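Protein-tyrosine-phosphatase PTP1 (Arabidopsis thaliana, PDB 6KRX) removes phosphate from phosphotyrosine in proteins, dephosphorylating and probably inhibiting the MAP kinase MPK6, and modulates plant defence together with MKP1. Local coordinates at residues Val47-Ile52 with Ala322-Leu327; Ala120-Thr125 with Gln133-Gln138; Asp202-Leu207 with Ile227-Trp232. One frame throughout, in Å; residues are numbered along the deposited sequence. Where two conformers were deposited one is given.

Interaction 1 of 3, residues Val47-Ile52 with Ala322-Leu327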
loop_
_atom_site.group_PDB
_atom_site.type_symbol
_atom_site.label_atom_id
_atom_site.label_comp_id
_atom_site.label_asym_id
_atom_site.label_seq_id
_atom_site.Cartn_x
_atom_site.Cartn_y
_atom_site.Cartn_z
ATOM N N VAL A 47 24.277 0.695 -7.890
ATOM C CA VAL A 47 23.767 2.094 -7.816
ATOM C C VAL A 47 23.174 2.350 -6.428
ATOM O O VAL A 47 23.571 3.341 -5.784
ATOM C CB VAL A 47 22.757 2.364 -8.940
ATOM C CG1 VAL A 47 22.009 3.666 -8.729
ATOM C CG2 VAL A 47 23.476 2.360 -10.293
ATOM N N PHE A 48 22.256 1.493 -5.985
ATOM C CA PHE A 48 21.550 1.731 -4.703
ATOM C C PHE A 48 22.565 1.636 -3.552
ATOM O O PHE A 48 22.498 2.463 -2.619
ATOM C CB PHE A 48 20.360 0.781 -4.551
ATOM C CG PHE A 48 19.100 1.218 -5.260
ATOM C CD1 PHE A 48 18.217 2.119 -4.676
ATOM C CD2 PHE A 48 18.766 0.699 -6.497
ATOM C CE1 PHE A 48 17.057 2.509 -5.326
ATOM C CE2 PHE A 48 17.610 1.098 -7.161
ATOM C CZ PHE A 48 16.763 2.016 -6.581
ATOM N N ARG A 49 23.499 0.682 -3.621
ATOM C CA ARG A 49 24.462 0.549 -2.499
ATOM C C ARG A 49 25.405 1.762 -2.500
ATOM O O ARG A 49 25.770 2.224 -1.393
ATOM C CB ARG A 49 25.227 -0.778 -2.557
ATOM C CG ARG A 49 25.958 -1.108 -1.261
ATOM C CD ARG A 49 26.124 -2.602 -1.067
ATOM N NE ARG A 49 26.827 -3.164 -2.209
ATOM C CZ ARG A 49 26.901 -4.460 -2.509
ATOM N NH1 ARG A 49 27.586 -4.842 -3.572
ATOM N NH2 ARG A 49 26.309 -5.373 -1.759
ATOM N N GLY A 50 25.763 2.259 -3.687
ATOM C CA GLY A 50 26.573 3.484 -3.817
ATOM C C GLY A 50 25.907 4.645 -3.113
ATOM O O GLY A 50 26.598 5.432 -2.439
ATOM N N LYS A 51 24.587 4.729 -3.242
ATOM C CA LYS A 51 23.817 5.842 -2.625
ATOM C C LYS A 51 23.845 5.677 -1.104
ATOM O O LYS A 51 24.049 6.697 -0.403
ATOM C CB LYS A 51 22.375 5.860 -3.144
ATOM C CG LYS A 51 22.195 6.180 -4.621
ATOM C CD LYS A 51 21.820 7.600 -4.910
ATOM C CE LYS A 51 21.722 7.898 -6.396
ATOM N NZ LYS A 51 20.317 7.962 -6.852
ATOM N N ILE A 52 23.655 4.455 -0.585
ATOM C CA ILE A 52 23.650 4.335 0.903
ATOM C C ILE A 52 25.066 4.596 1.441
ATOM O O ILE A 52 25.177 5.021 2.609
ATOM C CB ILE A 52 23.059 3.006 1.408
ATOM C CG1 ILE A 52 23.800 1.771 0.900
ATOM C CG2 ILE A 52 21.575 2.938 1.094
ATOM C CD1 ILE A 52 23.407 0.507 1.654
ATOM N N ALA A 322 16.009 -1.189 2.250
ATOM C CA ALA A 322 15.237 -2.419 1.948
ATOM C C ALA A 322 15.533 -2.862 0.511
ATOM O O ALA A 322 15.650 -4.082 0.249
ATOM C CB ALA A 322 13.772 -2.179 2.177
ATOM N N ILE A 323 15.637 -1.900 -0.401
ATOM C CA ILE A 323 15.923 -2.236 -1.819
ATOM C C ILE A 323 17.318 -2.862 -1.908
ATOM O O ILE A 323 17.475 -3.906 -2.574
ATOM C CB ILE A 323 15.752 -0.980 -2.697
ATOM C CG1 ILE A 323 14.270 -0.608 -2.844
ATOM C CG2 ILE A 323 16.422 -1.168 -4.056
ATOM C CD1 ILE A 323 14.039 0.823 -3.295
ATOM N N VAL A 324 18.319 -2.237 -1.286
ATOM C CA VAL A 324 19.681 -2.835 -1.262
ATOM C C VAL A 324 19.629 -4.249 -0.683
ATOM O O VAL A 324 20.220 -5.152 -1.298
ATOM C CB VAL A 324 20.666 -1.958 -0.473
ATOM C CG1 VAL A 324 21.970 -2.690 -0.171
ATOM C CG2 VAL A 324 20.918 -0.658 -1.216
ATOM N N ASP A 325 18.970 -4.424 0.456
ATOM C CA ASP A 325 18.997 -5.735 1.159
ATOM C C ASP A 325 18.344 -6.792 0.265
ATOM O O ASP A 325 18.851 -7.932 0.217
ATOM C CB ASP A 325 18.317 -5.629 2.524
ATOM C CG ASP A 325 19.127 -4.885 3.570
ATOM O OD1 ASP A 325 20.330 -4.600 3.312
ATOM O OD2 ASP A 325 18.552 -4.549 4.602
ATOM N N GLU A 326 17.281 -6.411 -0.449
ATOM C CA GLU A 326 16.553 -7.392 -1.278
ATOM C C GLU A 326 17.367 -7.707 -2.534
ATOM O O GLU A 326 17.367 -8.884 -2.942
ATOM C CB GLU A 326 15.155 -6.900 -1.651
ATOM C CG GLU A 326 14.278 -7.991 -2.229
ATOM C CD GLU A 326 14.090 -9.234 -1.370
ATOM O OE1 GLU A 326 14.374 -9.178 -0.148
ATOM O OE2 GLU A 326 13.667 -10.272 -1.941
ATOM N N LEU A 327 18.074 -6.715 -3.080
ATOM C CA LEU A 327 18.926 -6.971 -4.268
ATOM C C LEU A 327 20.100 -7.860 -3.846
ATOM O O LEU A 327 20.549 -8.678 -4.684
ATOM C CB LEU A 327 19.389 -5.637 -4.853
ATOM C CG LEU A 327 18.318 -4.835 -5.600
ATOM C CD1 LEU A 327 18.833 -3.445 -5.938
ATOM C CD2 LEU A 327 17.840 -5.569 -6.848
#
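Among residues 47-52, Phe48 has the broadest contact with residues 322-327, and it meets three of their side chains. The methyl CG2 of Ile323 sits above the ring as a CH-pi contact, 3.7 Å from the centroid of the Phe48 ring and 7° off its normal, so that all six ring carbons lie at similar distances from it. At the root of the same side chain, Phe48 CB packs 3.7 Å from Val324 CG2, while Leu327 CD1 approaches obliquely beside Phe48 CD2. The ring also meets that of Tyr320 one turn earlier on the partner helix, and its side chain touches Thr281 of helix 270-286.

Arg49 follows at the point of nearest backbone approach, its CA 6.0 Å from Val324 CA. Val324 CG2 lies 3.8 Å from Arg49 N, a methyl set directly against the helix backbone, and the guanidinium group reaches along the partner helix to a salt bridge with Glu328.

The two segments belong to helices 35-52 and 313-330, which come from near opposite ends of the modelled chain; over these segments the axes run 135° apart in their N-to-C directions and come within 9.2 Å of each other. No hydrogen bond passes between the two segments, whose meeting surface is mostly apolar, made of branched aliphatic side chains and one aromatic ring.

A turn after Phe48, Ile52 places CG1 between its backbone N and carbonyl carbon (chi1 59°), and the extended end reaches Val324 tip to tip, with Ile52 CD1 4.0 Å from Val324 CG1. Ile52 also touches Ile58 of the following helix 55-67.

Interaction 2 of 3, residues Ala120-Thr125 with Gln133-Gln138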
loop_
_atom_site.group_PDB
_atom_site.type_symbol
_atom_site.label_atom_id
_atom_site.label_comp_id
_atom_site.label_asym_id
_atom_site.label_seq_id
_atom_site.Cartn_x
_atom_site.Cartn_y
_atom_site.Cartn_z
ATOM N N ALA A 120 -9.376 6.208 -1.198
ATOM C CA ALA A 120 -8.555 5.136 -1.807
ATOM C C ALA A 120 -8.076 5.625 -3.167
ATOM O O ALA A 120 -8.889 6.224 -3.901
ATOM C CB ALA A 120 -9.356 3.871 -1.939
ATOM N N SER A 121 -6.825 5.326 -3.491
ATOM C CA SER A 121 -6.144 5.835 -4.699
ATOM C C SER A 121 -5.554 4.655 -5.471
ATOM O O SER A 121 -4.881 3.830 -4.845
ATOM C CB SER A 121 -5.070 6.821 -4.307
ATOM O OG SER A 121 -5.569 7.888 -3.502
ATOM N N LEU A 122 -5.748 4.612 -6.791
ATOM C CA LEU A 122 -5.022 3.618 -7.621
ATOM C C LEU A 122 -3.604 4.150 -7.883
ATOM O O LEU A 122 -3.440 5.269 -8.405
ATOM C CB LEU A 122 -5.820 3.355 -8.908
ATOM C CG LEU A 122 -5.396 2.160 -9.764
ATOM C CD1 LEU A 122 -4.055 2.389 -10.424
ATOM C CD2 LEU A 122 -5.388 0.857 -8.992
ATOM N N ILE A 123 -2.606 3.359 -7.495
ATOM C CA ILE A 123 -1.160 3.679 -7.659
ATOM C C ILE A 123 -0.581 2.740 -8.714
ATOM O O ILE A 123 -0.651 1.519 -8.521
ATOM C CB ILE A 123 -0.378 3.534 -6.343
ATOM C CG1 ILE A 123 -1.074 4.233 -5.172
ATOM C CG2 ILE A 123 1.058 4.008 -6.524
ATOM C CD1 ILE A 123 -1.234 5.728 -5.336
ATOM N N LYS A 124 -0.024 3.300 -9.778
ATOM C CA LYS A 124 0.586 2.424 -10.803
ATOM C C LYS A 124 1.712 3.177 -11.506
ATOM O O LYS A 124 1.651 4.414 -11.601
ATOM C CB LYS A 124 -0.458 1.951 -11.809
ATOM C CG LYS A 124 -1.161 3.059 -12.565
ATOM C CD LYS A 124 -2.137 2.506 -13.588
ATOM C CE LYS A 124 -2.985 3.612 -14.169
ATOM N NZ LYS A 124 -3.848 3.116 -15.263
ATOM N N THR A 125 2.638 2.412 -12.065
ATOM C CA THR A 125 3.755 3.011 -12.833
ATOM C C THR A 125 3.633 2.572 -14.292
ATOM O O THR A 125 4.265 3.246 -15.120
ATOM C CB THR A 125 5.103 2.652 -12.181
ATOM O OG1 THR A 125 5.221 1.234 -12.103
ATOM C CG2 THR A 125 5.220 3.249 -10.803
ATOM N N GLN A 133 -0.098 -3.288 -9.376
ATOM C CA GLN A 133 -0.748 -1.979 -9.102
ATOM C C GLN A 133 -1.280 -2.014 -7.668
ATOM O O GLN A 133 -1.545 -3.104 -7.152
ATOM C CB GLN A 133 -1.840 -1.689 -10.137
ATOM C CG GLN A 133 -1.279 -1.604 -11.542
ATOM C CD GLN A 133 -2.317 -1.239 -12.574
ATOM O OE1 GLN A 133 -3.504 -1.131 -12.274
ATOM N NE2 GLN A 133 -1.851 -1.020 -13.795
ATOM N N PHE A 134 -1.351 -0.852 -7.030
ATOM C CA PHE A 134 -1.779 -0.814 -5.618
ATOM C C PHE A 134 -3.038 0.024 -5.499
ATOM O O PHE A 134 -3.222 0.968 -6.259
ATOM C CB PHE A 134 -0.691 -0.207 -4.725
ATOM C CG PHE A 134 0.674 -0.801 -4.939
ATOM C CD1 PHE A 134 1.039 -1.984 -4.311
ATOM C CD2 PHE A 134 1.574 -0.205 -5.807
ATOM C CE1 PHE A 134 2.288 -2.537 -4.535
ATOM C CE2 PHE A 134 2.823 -0.761 -6.024
ATOM C CZ PHE A 134 3.184 -1.913 -5.366
ATOM N N ILE A 135 -3.857 -0.330 -4.526
ATOM C CA ILE A 135 -4.832 0.650 -3.992
ATOM C C ILE A 135 -4.304 1.122 -2.642
ATOM O O ILE A 135 -4.261 0.309 -1.707
ATOM C CB ILE A 135 -6.234 0.041 -3.928
ATOM C CG1 ILE A 135 -6.760 -0.181 -5.349
ATOM C CG2 ILE A 135 -7.158 0.953 -3.142
ATOM C CD1 ILE A 135 -8.108 -0.883 -5.388
ATOM N N ALA A 136 -3.857 2.372 -2.599
ATOM C CA ALA A 136 -3.367 2.967 -1.340
ATOM C C ALA A 136 -4.573 3.575 -0.633
ATOM O O ALA A 136 -5.266 4.436 -1.255
ATOM C CB ALA A 136 -2.307 3.999 -1.608
ATOM N N THR A 137 -4.861 3.106 0.583
ATOM C CA THR A 137 -6.089 3.593 1.257
ATOM C C THR A 137 -5.805 3.874 2.736
ATOM O O THR A 137 -4.773 3.435 3.255
ATOM C CB THR A 137 -7.224 2.586 1.022
ATOM O OG1 THR A 137 -8.467 3.105 1.500
ATOM C CG2 THR A 137 -6.935 1.257 1.670
ATOM N N GLN A 138 -6.700 4.615 3.384
ATOM C CA GLN A 138 -6.583 4.855 4.842
ATOM C C GLN A 138 -6.997 3.589 5.609
ATOM O O GLN A 138 -7.660 2.712 5.031
ATOM C CB GLN A 138 -7.483 6.019 5.239
ATOM C CG GLN A 138 -8.956 5.683 5.093
ATOM C CD GLN A 138 -9.847 6.863 5.387
ATOM O OE1 GLN A 138 -9.385 7.994 5.459
ATOM N NE2 GLN A 138 -11.133 6.594 5.555
#
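The flat amide of Gln133 carries the lysine chain of Lys124 over one face, with Lys124 CD 3.5 Å from Gln133 NE2; Leu122 CD1 approaches the oxygen end from that same side. The Phe134 ring has Ile123 O obliquely beside it and meets His279 edge-to-face. These groups flank an antiparallel hairpin, strands 120-123 and 134-137, at one border of the central phosphatase sheet. Ser121 and Ala136 exchange two backbone hydrogen bonds, as do Ile123 and Phe134; the latter are nearly straight, Ile123 N to Phe134 O being 2.8 Å at 178°.

Side chains of Ser121, Ile123, Phe134 and Ala136 share the face that meets helix 270-286 and Arg306. There Ile123 CG1 packs diagonally on Ala136 CB at 3.8 Å. On the other face Ala120 CB touches Ile135 CG2 (3.8 Å), and Leu122 CD2 meets Ile135 CG1 with the two chains about perpendicular; Met151 of helix 145-155 covers Ala120 and Ile135.

In the connecting loop, Lys124 forms a salt bridge with Glu127, which also accepts a hydrogen bond from Gln133 NE2. The Glu127 carboxylate thus bridges the two ends of that loop, and the lysine charge probably helps keep it ionised.

Interaction 3 of 3, residues Asp202-Leu207 with Ile227-Trp232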
loop_
_atom_site.group_PDB
_atom_site.type_symbol
_atom_site.label_atom_id
_atom_site.label_comp_id
_atom_site.label_asym_id
_atom_site.label_seq_id
_atom_site.Cartn_x
_atom_site.Cartn_y
_atom_site.Cartn_z
ATOM N N ASP A 202 8.207 -15.685 11.918
ATOM C CA ASP A 202 9.322 -15.326 12.828
ATOM C C ASP A 202 9.624 -13.829 12.736
ATOM O O ASP A 202 10.220 -13.290 13.685
ATOM C CB ASP A 202 10.569 -16.132 12.481
ATOM C CG ASP A 202 10.536 -17.532 13.046
ATOM O OD1 ASP A 202 9.585 -17.850 13.806
ATOM O OD2 ASP A 202 11.450 -18.285 12.710
ATOM N N THR A 203 9.162 -13.172 11.669
ATOM C CA THR A 203 9.470 -11.731 11.475
ATOM C C THR A 203 8.325 -10.846 11.983
ATOM O O THR A 203 8.352 -9.630 11.732
ATOM C CB THR A 203 9.803 -11.478 10.002
ATOM O OG1 THR A 203 8.683 -11.912 9.227
ATOM C CG2 THR A 203 11.052 -12.211 9.563
ATOM N N SER A 204 7.345 -11.443 12.668
ATOM C CA SER A 204 6.243 -10.711 13.351
ATOM C C SER A 204 5.078 -10.448 12.389
ATOM O O SER A 204 4.129 -9.766 12.819
ATOM C CB SER A 204 6.715 -9.418 13.974
ATOM O OG SER A 204 6.558 -8.324 13.075
ATOM N N LEU A 205 5.113 -10.979 11.164
ATOM C CA LEU A 205 3.935 -10.789 10.268
ATOM C C LEU A 205 2.788 -11.658 10.781
ATOM O O LEU A 205 3.041 -12.760 11.324
ATOM C CB LEU A 205 4.251 -11.161 8.821
ATOM C CG LEU A 205 5.380 -10.371 8.169
ATOM C CD1 LEU A 205 5.649 -10.907 6.769
ATOM C CD2 LEU A 205 5.049 -8.890 8.151
ATOM N N MET A 206 1.563 -11.161 10.625
ATOM C CA MET A 206 0.373 -12.017 10.844
ATOM C C MET A 206 -0.310 -12.259 9.500
ATOM O O MET A 206 -0.589 -11.271 8.802
ATOM C CB MET A 206 -0.597 -11.351 11.813
ATOM C CG MET A 206 0.004 -11.104 13.172
ATOM S SD MET A 206 -1.251 -10.443 14.282
ATOM C CE MET A 206 -2.500 -11.720 14.110
ATOM N N LEU A 207 -0.507 -13.529 9.141
ATOM C CA LEU A 207 -1.130 -13.898 7.844
ATOM C C LEU A 207 -2.540 -14.402 8.121
ATOM O O LEU A 207 -2.667 -15.345 8.900
ATOM C CB LEU A 207 -0.288 -14.977 7.169
ATOM C CG LEU A 207 1.210 -14.682 7.114
ATOM C CD1 LEU A 207 1.974 -15.868 6.548
ATOM C CD2 LEU A 207 1.479 -13.431 6.302
ATOM N N ILE A 227 -2.145 -9.523 5.179
ATOM C CA ILE A 227 -0.798 -9.527 5.810
ATOM C C ILE A 227 -0.713 -8.282 6.687
ATOM O O ILE A 227 -0.796 -7.168 6.146
ATOM C CB ILE A 227 0.318 -9.557 4.754
ATOM C CG1 ILE A 227 0.139 -10.731 3.780
ATOM C CG2 ILE A 227 1.680 -9.556 5.440
ATOM C CD1 ILE A 227 1.071 -10.717 2.591
ATOM N N GLN A 228 -0.573 -8.492 7.989
ATOM C CA GLN A 228 -0.459 -7.379 8.949
ATOM C C GLN A 228 0.960 -7.376 9.515
ATOM O O GLN A 228 1.465 -8.433 9.940
ATOM C CB GLN A 228 -1.491 -7.481 10.075
ATOM C CG GLN A 228 -1.399 -6.292 11.025
ATOM C CD GLN A 228 -2.296 -6.361 12.238
ATOM O OE1 GLN A 228 -2.831 -7.412 12.600
ATOM N NE2 GLN A 228 -2.453 -5.219 12.887
ATOM N N TYR A 229 1.577 -6.197 9.508
ATOM C CA TYR A 229 2.908 -5.988 10.116
ATOM C C TYR A 229 2.764 -4.972 11.239
ATOM O O TYR A 229 2.521 -3.805 10.973
ATOM C CB TYR A 229 3.883 -5.473 9.068
ATOM C CG TYR A 229 5.269 -5.227 9.574
ATOM C CD1 TYR A 229 5.861 -6.037 10.528
ATOM C CD2 TYR A 229 6.028 -4.211 9.026
ATOM C CE1 TYR A 229 7.157 -5.811 10.962
ATOM C CE2 TYR A 229 7.324 -3.984 9.436
ATOM C CZ TYR A 229 7.893 -4.780 10.411
ATOM O OH TYR A 229 9.184 -4.548 10.792
ATOM N N PRO A 230 2.760 -5.424 12.512
ATOM C CA PRO A 230 2.493 -4.547 13.653
ATOM C C PRO A 230 3.714 -3.867 14.280
ATOM O O PRO A 230 3.545 -3.199 15.297
ATOM C CB PRO A 230 1.900 -5.535 14.667
ATOM C CG PRO A 230 2.678 -6.798 14.405
ATOM C CD PRO A 230 2.885 -6.834 12.905
ATOM N N GLU A 231 4.883 -3.975 13.635
ATOM C CA GLU A 231 6.127 -3.405 14.219
ATOM C C GLU A 231 6.692 -2.309 13.315
ATOM O O GLU A 231 7.932 -2.153 13.275
ATOM C CB GLU A 231 7.107 -4.544 14.502
ATOM C CG GLU A 231 6.544 -5.605 15.437
ATOM C CD GLU A 231 6.115 -5.119 16.821
ATOM O OE1 GLU A 231 5.054 -5.568 17.307
ATOM O OE2 GLU A 231 6.824 -4.277 17.404
ATOM N N TRP A 232 5.822 -1.568 12.627
ATOM C CA TRP A 232 6.246 -0.381 11.836
ATOM C C TRP A 232 5.598 0.863 12.430
ATOM O O TRP A 232 4.424 1.138 12.191
ATOM C CB TRP A 232 5.869 -0.526 10.362
ATOM C CG TRP A 232 6.543 0.458 9.452
ATOM C CD1 TRP A 232 7.101 1.665 9.771
ATOM C CD2 TRP A 232 6.728 0.300 8.039
ATOM N NE1 TRP A 232 7.624 2.260 8.654
ATOM C CE2 TRP A 232 7.404 1.449 7.575
ATOM C CE3 TRP A 232 6.379 -0.688 7.116
ATOM C CZ2 TRP A 232 7.737 1.623 6.236
ATOM C CZ3 TRP A 232 6.709 -0.511 5.793
ATOM C CH2 TRP A 232 7.394 0.624 5.362
#
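Leu205 and Tyr229 meet just beyond the paired strands, where Leu205 CD2 lies 3.7 Å from Tyr229 CB and approaches the near part of the ring obliquely. Tyr229 CG stands anti to the backbone N (chi1 -180°), which carries the ring out past Leu205 toward Ser204. In one of the two deposited conformers of Ser204, OG lies in the plane of the ring at its edge, 3.3 Å from Tyr229 CE1, and donates to Thr203 O; resting on a single conformer, this edge contact is doubtful. The backbone O of Ser204 approaches the proline ring, 3.2 Å from Pro230 CD.

The strands themselves are joined at Met206 and Gln228 by two nearly straight backbone bonds, Met206 N to Gln228 O at 2.8 Å and Gln228 N to Met206 O at 2.9 Å. Beyond them, Leu207 CD2 rests 3.9 Å from Ile227 CG1, the two side chains running alongside each other.

Further out, Ala243 and Val244 of helix 242-251, together with Pro238, touch Tyr229, while Gln228 NE2 is held by Thr164 O. Arg165 grips the outgoing chain twice, through a salt bridge to Glu231 and a hydrogen bond to Pro230 O. This hairpin end leads straight into the WPD loop of classical tyrosine phosphatases, which begins at Trp232 and contains Asp234, an inferred substrate-binding residue. Replacing Tyr229 by an alanine would keep CB against Leu205 but would probably open a gap where the ring meets Leu205 CD2, Ala243 and Val244. The chemistry is thus divided: backbone hydrogen bonds fix the strand register, whereas apolar packing of Tyr229 and the two bonds from Arg165 probably help hold the chain that enters the loop.

Interactions 2 and 3 are hairpins of one mixed sheet, their centres 21 Å apart, with strands 261-264 and 159-162 between them. Strand 261-264 leads into Cys265, the nucleophile that forms the phosphocysteine intermediate, and both hairpins approach it: the side chain of Ala136 in interaction 2 is about 8 Å from that of Cys265, and the side chain of Tyr229 in interaction 3 is about 9 Å from it. The Ala136 side chain lies nearer that of Gly268, about 5 Å, and the Tyr229 side chain about 7 Å from that of Arg271, both probable substrate-binding residues. Interaction 1 lies away from these sites, its centre 23 Å from that of interaction 3. Helix 270-286, which follows the active-site loop, is touched by side chains of both interactions 1 and 2.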